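Local coordinates for cytolethal distending toxin protein B (Haemophilus ducreyi, PDB 1SR4) that serves as the DNase I-like subunit of a three-part bacterial genotoxin and probably cuts host-cell DNA, at residues G63-E68 with Y85-D90; P207-G212 with S250-V255. All blocks are in the same frame, centred on the assembly; numbering follows the deposited sequence.

Interaction 1 comes first along the chain: 63-68 leads into strand 67-72, and 85-90 leaves strand 81-87, so their pairing closes a beta hairpin over 16 intervening residues. Interaction 2 opens much later and spans 37 residues. It lays the loop between strands 200-202 and 216-221, both in the six-stranded sheet, against the loop joining strands 235-239 and 255-259 of the eight-stranded sheet. The contacts follow in series, neither nested nor crossed. Interaction 1 works within the larger sheet, whereas interaction 2 ties the two sheets of the DNase I-like sandwich at a loop edge. Their centres are 25 Å apart, with nearest atoms about 14 Å apart.

Interaction 1: residues G63-E68 with Y85-D90; sequences GTPIEE and YYSRLD
E67 and Y86 form an antiparallel hydrogen-bonded pair at the open end of the hairpin: E67 N donates to Y86 O at 2.9 Å, and Y86 N returns a straighter bond (169° at the hydrogen) to E67 O. In the adjoining non-hydrogen-bonded pair, the side chains of E68 and Y85 lie alongside each other and point the same way. With its CG anti to the backbone N (chi1 -178°), the extended E68 chain follows the tyrosine ring, CG lying 3.5 Å from Y85 CE1. At its end Y85 OH gives its proton to the anti lone pair of E68 OE2 at 2.7 Å, while I66 CD1 meets the edge of the same ring. Where the strands part, S87 OG donates to P65 O (3.0 Å), and the methyls T64 CG2 and L89 CD2 touch at 3.6 Å. L89 also packs on Y9 of the neighbouring protein C chain. A water gives a hydrogen bond to Y86 O and accepts one from R88 N, so Y86 O is gripped by both this water and E67 N. Y85 OH, donor to E68, accepts from the backbone N of A106. With R57 in a salt bridge and Q105 also on OE2, and T55 on OE1, the buried E68 carboxylate probably stays ionised, while the two bonds at Y85 OH probably limit rotation of its ring.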
ATOM      1  N   GLY B  63      30.920   6.316  -7.041  1.00 41.56           N
ATOM      2  CA  GLY B  63      30.669   7.281  -5.982  1.00 38.94           C
ATOM      3  C   GLY B  63      29.282   7.235  -5.358  1.00 36.92           C
ATOM      4  O   GLY B  63      29.108   7.633  -4.201  1.00 37.07           O
ATOM      5  N   THR B  64      28.291   6.770  -6.115  1.00 33.39           N
ATOM      6  CA  THR B  64      26.931   6.690  -5.594  1.00 29.58           C
ATOM      7  C   THR B  64      26.770   5.412  -4.784  1.00 28.00           C
ATOM      8  O   THR B  64      27.031   4.317  -5.269  1.00 25.88           O
ATOM      9  CB  THR B  64      25.871   6.699  -6.715  1.00 28.35           C
ATOM     10  OG1 THR B  64      25.974   7.912  -7.460  1.00 27.87           O
ATOM     11  CG2 THR B  64      24.476   6.620  -6.121  1.00 27.14           C
ATOM     12  N   PRO B  65      26.335   5.547  -3.528  1.00 26.73           N
ATOM     13  CA  PRO B  65      26.136   4.407  -2.635  1.00 25.81           C
ATOM     14  C   PRO B  65      25.024   3.453  -3.095  1.00 25.71           C
ATOM     15  O   PRO B  65      24.002   3.872  -3.642  1.00 23.66           O
ATOM     16  CB  PRO B  65      25.813   5.078  -1.301  1.00 26.64           C
ATOM     17  CG  PRO B  65      25.084   6.327  -1.727  1.00 26.72           C
ATOM     18  CD  PRO B  65      25.938   6.809  -2.878  1.00 26.75           C
ATOM     19  N   ILE B  66      25.247   2.165  -2.886  1.00 24.45           N
ATOM     20  CA  ILE B  66      24.265   1.155  -3.243  1.00 25.06           C
ATOM     21  C   ILE B  66      24.652  -0.081  -2.442  1.00 23.76           C
ATOM     22  O   ILE B  66      25.782  -0.556  -2.528  1.00 23.67           O
ATOM     23  CB  ILE B  66      24.265   0.887  -4.777  1.00 27.12           C
ATOM     24  CG1 ILE B  66      22.973   0.176  -5.189  1.00 29.80           C
ATOM     25  CG2 ILE B  66      25.495   0.096  -5.187  1.00 29.78           C
ATOM     26  CD1 ILE B  66      22.791  -1.194  -4.602  1.00 30.95           C
ATOM     27  N   GLU B  67      23.723  -0.581  -1.635  1.00 20.44           N
ATOM     28  CA  GLU B  67      24.010  -1.733  -0.793  1.00 19.04           C
ATOM     29  C   GLU B  67      22.894  -2.759  -0.870  1.00 16.27           C
ATOM     30  O   GLU B  67      21.748  -2.421  -1.175  1.00 15.71           O
ATOM     31  CB  GLU B  67      24.174  -1.286   0.663  1.00 21.28           C
ATOM     32  CG  GLU B  67      25.282  -0.283   0.898  1.00 26.80           C
ATOM     33  CD  GLU B  67      25.192   0.343   2.280  1.00 31.09           C
ATOM     34  OE1 GLU B  67      24.127   0.903   2.623  1.00 31.57           O
ATOM     35  OE2 GLU B  67      26.186   0.279   3.029  1.00 34.70           O
ATOM     36  N   GLU B  68      23.231  -4.008  -0.588  1.00 13.38           N
ATOM     37  CA  GLU B  68      22.249  -5.084  -0.612  1.00 13.06           C
ATOM     38  C   GLU B  68      21.883  -5.520   0.811  1.00 13.02           C
ATOM     39  O   GLU B  68      22.763  -5.674   1.664  1.00 13.79           O
ATOM     40  CB  GLU B  68      22.806  -6.275  -1.381  1.00 12.06           C
ATOM     41  CG  GLU B  68      21.844  -7.452  -1.516  1.00 12.23           C
ATOM     42  CD  GLU B  68      22.538  -8.680  -2.088  1.00 11.69           C
ATOM     43  OE1 GLU B  68      23.423  -9.222  -1.403  1.00 12.50           O
ATOM     44  OE2 GLU B  68      22.219  -9.101  -3.216  1.00 13.96           O
ATOM     45  N   TYR B  85      17.761  -3.316  -2.371  1.00 10.20           N
ATOM     46  CA  TYR B  85      18.946  -2.615  -2.892  1.00  9.62           C
ATOM     47  C   TYR B  85      18.675  -1.161  -2.511  1.00 10.08           C
ATOM     48  O   TYR B  85      17.702  -0.549  -2.949  1.00  8.44           O
ATOM     49  CB  TYR B  85      19.060  -2.841  -4.388  1.00  9.47           C
ATOM     50  CG  TYR B  85      19.360  -4.292  -4.656  1.00 10.45           C
ATOM     51  CD1 TYR B  85      20.664  -4.784  -4.524  1.00  8.14           C
ATOM     52  CD2 TYR B  85      18.328  -5.206  -4.892  1.00  9.32           C
ATOM     53  CE1 TYR B  85      20.933  -6.152  -4.605  1.00  9.25           C
ATOM     54  CE2 TYR B  85      18.588  -6.579  -4.978  1.00  9.18           C
ATOM     55  CZ  TYR B  85      19.896  -7.045  -4.825  1.00 12.20           C
ATOM     56  OH  TYR B  85      20.158  -8.412  -4.836  1.00 13.03           O
ATOM     57  N   TYR B  86      19.544  -0.640  -1.661  1.00  9.45           N
ATOM     58  CA  TYR B  86      19.376   0.678  -1.056  1.00 11.39           C
ATOM     59  C   TYR B  86      20.451   1.700  -1.424  1.00 10.78           C
ATOM     60  O   TYR B  86      21.646   1.440  -1.289  1.00 11.42           O
ATOM     61  CB  TYR B  86      19.343   0.427   0.456  1.00  9.32           C
ATOM     62  CG  TYR B  86      19.210   1.608   1.389  1.00  9.31           C
ATOM     63  CD1 TYR B  86      18.110   2.467   1.319  1.00  8.80           C
ATOM     64  CD2 TYR B  86      20.115   1.778   2.441  1.00 10.22           C
ATOM     65  CE1 TYR B  86      17.905   3.461   2.282  1.00  9.77           C
ATOM     66  CE2 TYR B  86      19.920   2.774   3.416  1.00 10.20           C
ATOM     67  CZ  TYR B  86      18.809   3.607   3.328  1.00  9.80           C
ATOM     68  OH  TYR B  86      18.599   4.569   4.299  1.00  9.32           O
ATOM     69  N   SER B  87      20.014   2.860  -1.889  1.00 11.44           N
ATOM     70  CA  SER B  87      20.928   3.928  -2.252  1.00 12.14           C
ATOM     71  C   SER B  87      20.631   5.083  -1.301  1.00 13.36           C
ATOM     72  O   SER B  87      19.652   5.805  -1.470  1.00 11.83           O
ATOM     73  CB  SER B  87      20.697   4.343  -3.700  1.00 12.98           C
ATOM     74  OG  SER B  87      21.483   5.479  -4.010  1.00 18.27           O
ATOM     75  N   ARG B  88      21.469   5.238  -0.283  1.00 13.05           N
ATOM     76  CA  ARG B  88      21.258   6.282   0.708  1.00 13.58           C
ATOM     77  C   ARG B  88      21.862   7.603   0.227  1.00 14.57           C
ATOM     78  O   ARG B  88      22.918   8.027   0.694  1.00 13.81           O
ATOM     79  CB  ARG B  88      21.876   5.844   2.035  1.00 15.42           C
ATOM     80  CG  ARG B  88      21.569   6.744   3.210  1.00 18.45           C
ATOM     81  CD  ARG B  88      22.301   6.262   4.465  1.00 26.12           C
ATOM     82  NE  ARG B  88      22.133   7.215   5.559  1.00 32.99           N
ATOM     83  CZ  ARG B  88      22.853   8.326   5.713  1.00 35.87           C
ATOM     84  NH1 ARG B  88      23.816   8.629   4.850  1.00 36.20           N
ATOM     85  NH2 ARG B  88      22.593   9.149   6.721  1.00 36.89           N
ATOM     86  N   LEU B  89      21.177   8.234  -0.718  1.00 13.47           N
ATOM     87  CA  LEU B  89      21.613   9.498  -1.303  1.00 15.04           C
ATOM     88  C   LEU B  89      21.564  10.700  -0.363  1.00 16.01           C
ATOM     89  O   LEU B  89      22.445  11.570  -0.412  1.00 16.97           O
ATOM     90  CB  LEU B  89      20.750   9.811  -2.531  1.00 14.03           C
ATOM     91  CG  LEU B  89      20.738   8.747  -3.634  1.00 15.07           C
ATOM     92  CD1 LEU B  89      19.680   9.088  -4.679  1.00 15.92           C
ATOM     93  CD2 LEU B  89      22.112   8.652  -4.263  1.00 14.13           C
ATOM     94  N   ASP B  90      20.534  10.750   0.481  1.00 13.69           N
ATOM     95  CA  ASP B  90      20.323  11.868   1.400  1.00 14.24           C
ATOM     96  C   ASP B  90      21.189  11.808   2.668  1.00 14.49           C
ATOM     97  O   ASP B  90      20.706  11.478   3.750  1.00 14.51           O
ATOM     98  CB  ASP B  90      18.835  11.920   1.780  1.00 14.10           C
ATOM     99  CG  ASP B  90      18.433  13.222   2.440  1.00 15.42           C
ATOM    100  OD1 ASP B  90      19.321  14.053   2.706  1.00 14.16           O
ATOM    101  OD2 ASP B  90      17.217  13.413   2.684  1.00 14.05           O
TER
HETATM  102  O   HOH W   1      23.236   3.163   0.243  1.00 13.11           O

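Interaction 2: residues P207-G212 with S250-V255; sequences PTHRSG and SDHFPV
The H209 and H252 backbones meet in a single bridge between two irregular loops, at the edge of the DNase I-like sandwich where the Ser-Asp-His motif of the family (S250-D251-H252) leads into strand 255-259. F253 N donates to T208 O at 2.8 Å, reaching it from above the carbonyl plane, and R210 N donates to D251 O at 2.9 Å. Beside these bonds the two imidazoles lie oblique, planes 47° apart. The H209 side chain swings away from its own N (chi1 -179°), carrying CD2 over the centre of the H252 ring, 3.4 Å above its plane. H252 ND1 bonds to D216 OD2, to which T208 OG1 also bonds. This Asp-His pair is as in DNase I relatives, where the histidine takes part in catalysis, so H252 probably does so here. S250 OG accepts from H252 N, forming an ST turn, and bonds to N11 O. A type I turn from H209 to G212 lets S211 OG meet H209 ND1 at 2.8 Å in the ring plane; at the other nitrogen a water links H209 NE2 to D251 OD2. Toward strand 255-259, T208 CG2 packs on V255 CG2 (3.7 Å). Beside R210, F253 reaches the subunit interface, touching L156 of protein C and P146 of subunit A. The extended R210 chain crosses F253 at about a right angle; a water over the centre of the F253 ring accepts from R210 NE at 2.8 Å and donates to S250 O.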
ATOM      1  N   PRO B 207      -5.319   9.666 -10.749  1.00 10.98           N
ATOM      2  CA  PRO B 207      -4.311  10.382  -9.958  1.00 10.17           C
ATOM      3  C   PRO B 207      -3.410   9.419  -9.157  1.00 10.17           C
ATOM      4  O   PRO B 207      -3.870   8.361  -8.711  1.00  8.71           O
ATOM      5  CB  PRO B 207      -5.165  11.258  -9.037  1.00  8.95           C
ATOM      6  CG  PRO B 207      -6.389  11.551  -9.882  1.00 10.78           C
ATOM      7  CD  PRO B 207      -6.675  10.206 -10.522  1.00  9.60           C
ATOM      8  N   THR B 208      -2.126   9.752  -9.018  1.00  9.16           N
ATOM      9  CA  THR B 208      -1.217   8.907  -8.216  1.00  8.39           C
ATOM     10  C   THR B 208      -0.711   9.715  -7.027  1.00  8.43           C
ATOM     11  O   THR B 208       0.145   9.253  -6.272  1.00  9.16           O
ATOM     12  CB  THR B 208       0.031   8.413  -8.992  1.00  7.54           C
ATOM     13  OG1 THR B 208       0.908   9.518  -9.251  1.00  9.63           O
ATOM     14  CG2 THR B 208      -0.373   7.762 -10.313  1.00  8.58           C
ATOM     15  N   HIS B 209      -1.256  10.918  -6.856  1.00  9.01           N
ATOM     16  CA  HIS B 209      -0.854  11.815  -5.760  1.00 10.24           C
ATOM     17  C   HIS B 209      -2.096  12.581  -5.322  1.00 10.79           C
ATOM     18  O   HIS B 209      -3.006  12.797  -6.120  1.00 11.30           O
ATOM     19  CB  HIS B 209       0.235  12.765  -6.256  1.00 10.95           C
ATOM     20  CG  HIS B 209       0.744  13.713  -5.214  1.00 11.67           C
ATOM     21  ND1 HIS B 209       0.525  15.072  -5.279  1.00 10.85           N
ATOM     22  CD2 HIS B 209       1.497  13.505  -4.106  1.00 13.04           C
ATOM     23  CE1 HIS B 209       1.116  15.662  -4.255  1.00 13.39           C
ATOM     24  NE2 HIS B 209       1.712  14.734  -3.526  1.00 13.29           N
ATOM     25  N   ARG B 210      -2.140  12.998  -4.059  1.00 11.03           N
ATOM     26  CA  ARG B 210      -3.320  13.660  -3.564  1.00 10.40           C
ATOM     27  C   ARG B 210      -3.585  15.047  -4.113  1.00 11.62           C
ATOM     28  O   ARG B 210      -4.589  15.672  -3.785  1.00 11.05           O
ATOM     29  CB  ARG B 210      -3.322  13.627  -2.027  1.00 12.49           C
ATOM     30  CG  ARG B 210      -3.536  12.182  -1.515  1.00 12.29           C
ATOM     31  CD  ARG B 210      -3.694  12.060   0.007  1.00 16.43           C
ATOM     32  NE  ARG B 210      -3.549  10.666   0.443  1.00 16.35           N
ATOM     33  CZ  ARG B 210      -3.939  10.199   1.627  1.00 19.81           C
ATOM     34  NH1 ARG B 210      -4.511  11.017   2.511  1.00 16.80           N
ATOM     35  NH2 ARG B 210      -3.748   8.913   1.930  1.00 16.14           N
ATOM     36  N   SER B 211      -2.702  15.520  -4.976  1.00 10.49           N
ATOM     37  CA  SER B 211      -2.891  16.821  -5.603  1.00 12.02           C
ATOM     38  C   SER B 211      -3.844  16.610  -6.780  1.00 13.30           C
ATOM     39  O   SER B 211      -4.369  17.563  -7.350  1.00 12.88           O
ATOM     40  CB  SER B 211      -1.560  17.329  -6.152  1.00 11.22           C
ATOM     41  OG  SER B 211      -1.062  16.394  -7.109  1.00 12.21           O
ATOM     42  N   GLY B 212      -4.036  15.344  -7.148  1.00 13.12           N
ATOM     43  CA  GLY B 212      -4.875  15.008  -8.283  1.00 10.36           C
ATOM     44  C   GLY B 212      -3.996  14.705  -9.497  1.00 11.74           C
ATOM     45  O   GLY B 212      -4.471  14.178 -10.511  1.00 11.77           O
ATOM     46  N   SER B 250       1.258   7.888   2.769  1.00 10.18           N
ATOM     47  CA  SER B 250       1.968   8.983   2.106  1.00  9.72           C
ATOM     48  C   SER B 250       0.958   9.627   1.147  1.00 10.05           C
ATOM     49  O   SER B 250      -0.148   9.107   0.951  1.00  8.60           O
ATOM     50  CB  SER B 250       3.192   8.482   1.336  1.00  9.94           C
ATOM     51  OG  SER B 250       2.830   8.093   0.039  1.00  9.93           O
ATOM     52  N   ASP B 251       1.311  10.760   0.563  1.00  9.25           N
ATOM     53  CA  ASP B 251       0.385  11.412  -0.359  1.00  9.99           C
ATOM     54  C   ASP B 251       0.407  10.794  -1.768  1.00 10.06           C
ATOM     55  O   ASP B 251      -0.285  11.274  -2.655  1.00  9.45           O
ATOM     56  CB  ASP B 251       0.684  12.916  -0.449  1.00 10.15           C
ATOM     57  CG  ASP B 251       0.285  13.669   0.810  1.00 13.21           C
ATOM     58  OD1 ASP B 251      -0.556  13.160   1.583  1.00 14.45           O
ATOM     59  OD2 ASP B 251       0.806  14.784   1.013  1.00 17.31           O
ATOM     60  N   HIS B 252       1.213   9.745  -1.968  1.00 11.15           N
ATOM     61  CA  HIS B 252       1.298   9.068  -3.258  1.00  9.22           C
ATOM     62  C   HIS B 252       0.623   7.705  -3.157  1.00 11.89           C
ATOM     63  O   HIS B 252       0.675   7.038  -2.114  1.00 11.81           O
ATOM     64  CB  HIS B 252       2.755   8.848  -3.674  1.00 10.57           C
ATOM     65  CG  HIS B 252       3.481  10.100  -4.057  1.00 10.23           C
ATOM     66  ND1 HIS B 252       3.649  10.492  -5.368  1.00 11.51           N
ATOM     67  CD2 HIS B 252       4.077  11.052  -3.299  1.00  9.89           C
ATOM     68  CE1 HIS B 252       4.318  11.632  -5.403  1.00 13.20           C
ATOM     69  NE2 HIS B 252       4.590  11.994  -4.159  1.00 13.05           N
ATOM     70  N   PHE B 253       0.001   7.291  -4.250  1.00 10.44           N
ATOM     71  CA  PHE B 253      -0.664   5.995  -4.299  1.00 10.22           C
ATOM     72  C   PHE B 253       0.283   5.033  -5.020  1.00  9.07           C
ATOM     73  O   PHE B 253       0.920   5.403  -6.007  1.00 11.36           O
ATOM     74  CB  PHE B 253      -1.986   6.132  -5.063  1.00  9.83           C
ATOM     75  CG  PHE B 253      -3.018   6.951  -4.328  1.00 11.50           C
ATOM     76  CD1 PHE B 253      -3.909   6.340  -3.453  1.00 11.78           C
ATOM     77  CD2 PHE B 253      -3.050   8.329  -4.460  1.00 12.01           C
ATOM     78  CE1 PHE B 253      -4.815   7.090  -2.716  1.00 13.76           C
ATOM     79  CE2 PHE B 253      -3.949   9.093  -3.731  1.00 14.28           C
ATOM     80  CZ  PHE B 253      -4.839   8.465  -2.852  1.00 13.11           C
ATOM     81  N   PRO B 254       0.405   3.793  -4.528  1.00  7.99           N
ATOM     82  CA  PRO B 254       1.302   2.853  -5.202  1.00  9.59           C
ATOM     83  C   PRO B 254       0.727   2.540  -6.584  1.00  9.03           C
ATOM     84  O   PRO B 254      -0.488   2.554  -6.782  1.00  9.26           O
ATOM     85  CB  PRO B 254       1.316   1.645  -4.258  1.00 10.27           C
ATOM     86  CG  PRO B 254      -0.031   1.691  -3.625  1.00  9.93           C
ATOM     87  CD  PRO B 254      -0.259   3.172  -3.371  1.00  7.29           C
ATOM     88  N   VAL B 255       1.609   2.277  -7.538  1.00  8.40           N
ATOM     89  CA  VAL B 255       1.202   1.982  -8.910  1.00  7.90           C
ATOM     90  C   VAL B 255       1.843   0.663  -9.337  1.00  8.36           C
ATOM     91  O   VAL B 255       3.022   0.448  -9.073  1.00  7.02           O
ATOM     92  CB  VAL B 255       1.688   3.096  -9.850  1.00  8.53           C
ATOM     93  CG1 VAL B 255       1.298   2.770 -11.308  1.00  8.28           C
ATOM     94  CG2 VAL B 255       1.078   4.436  -9.407  1.00  6.03           C
TER
HETATM   95  O   HOH W   2       2.802  15.377  -0.942  1.00 14.50           O
HETATM   96  O   HOH W   3      -2.258   8.548  -0.829  1.00 13.00           O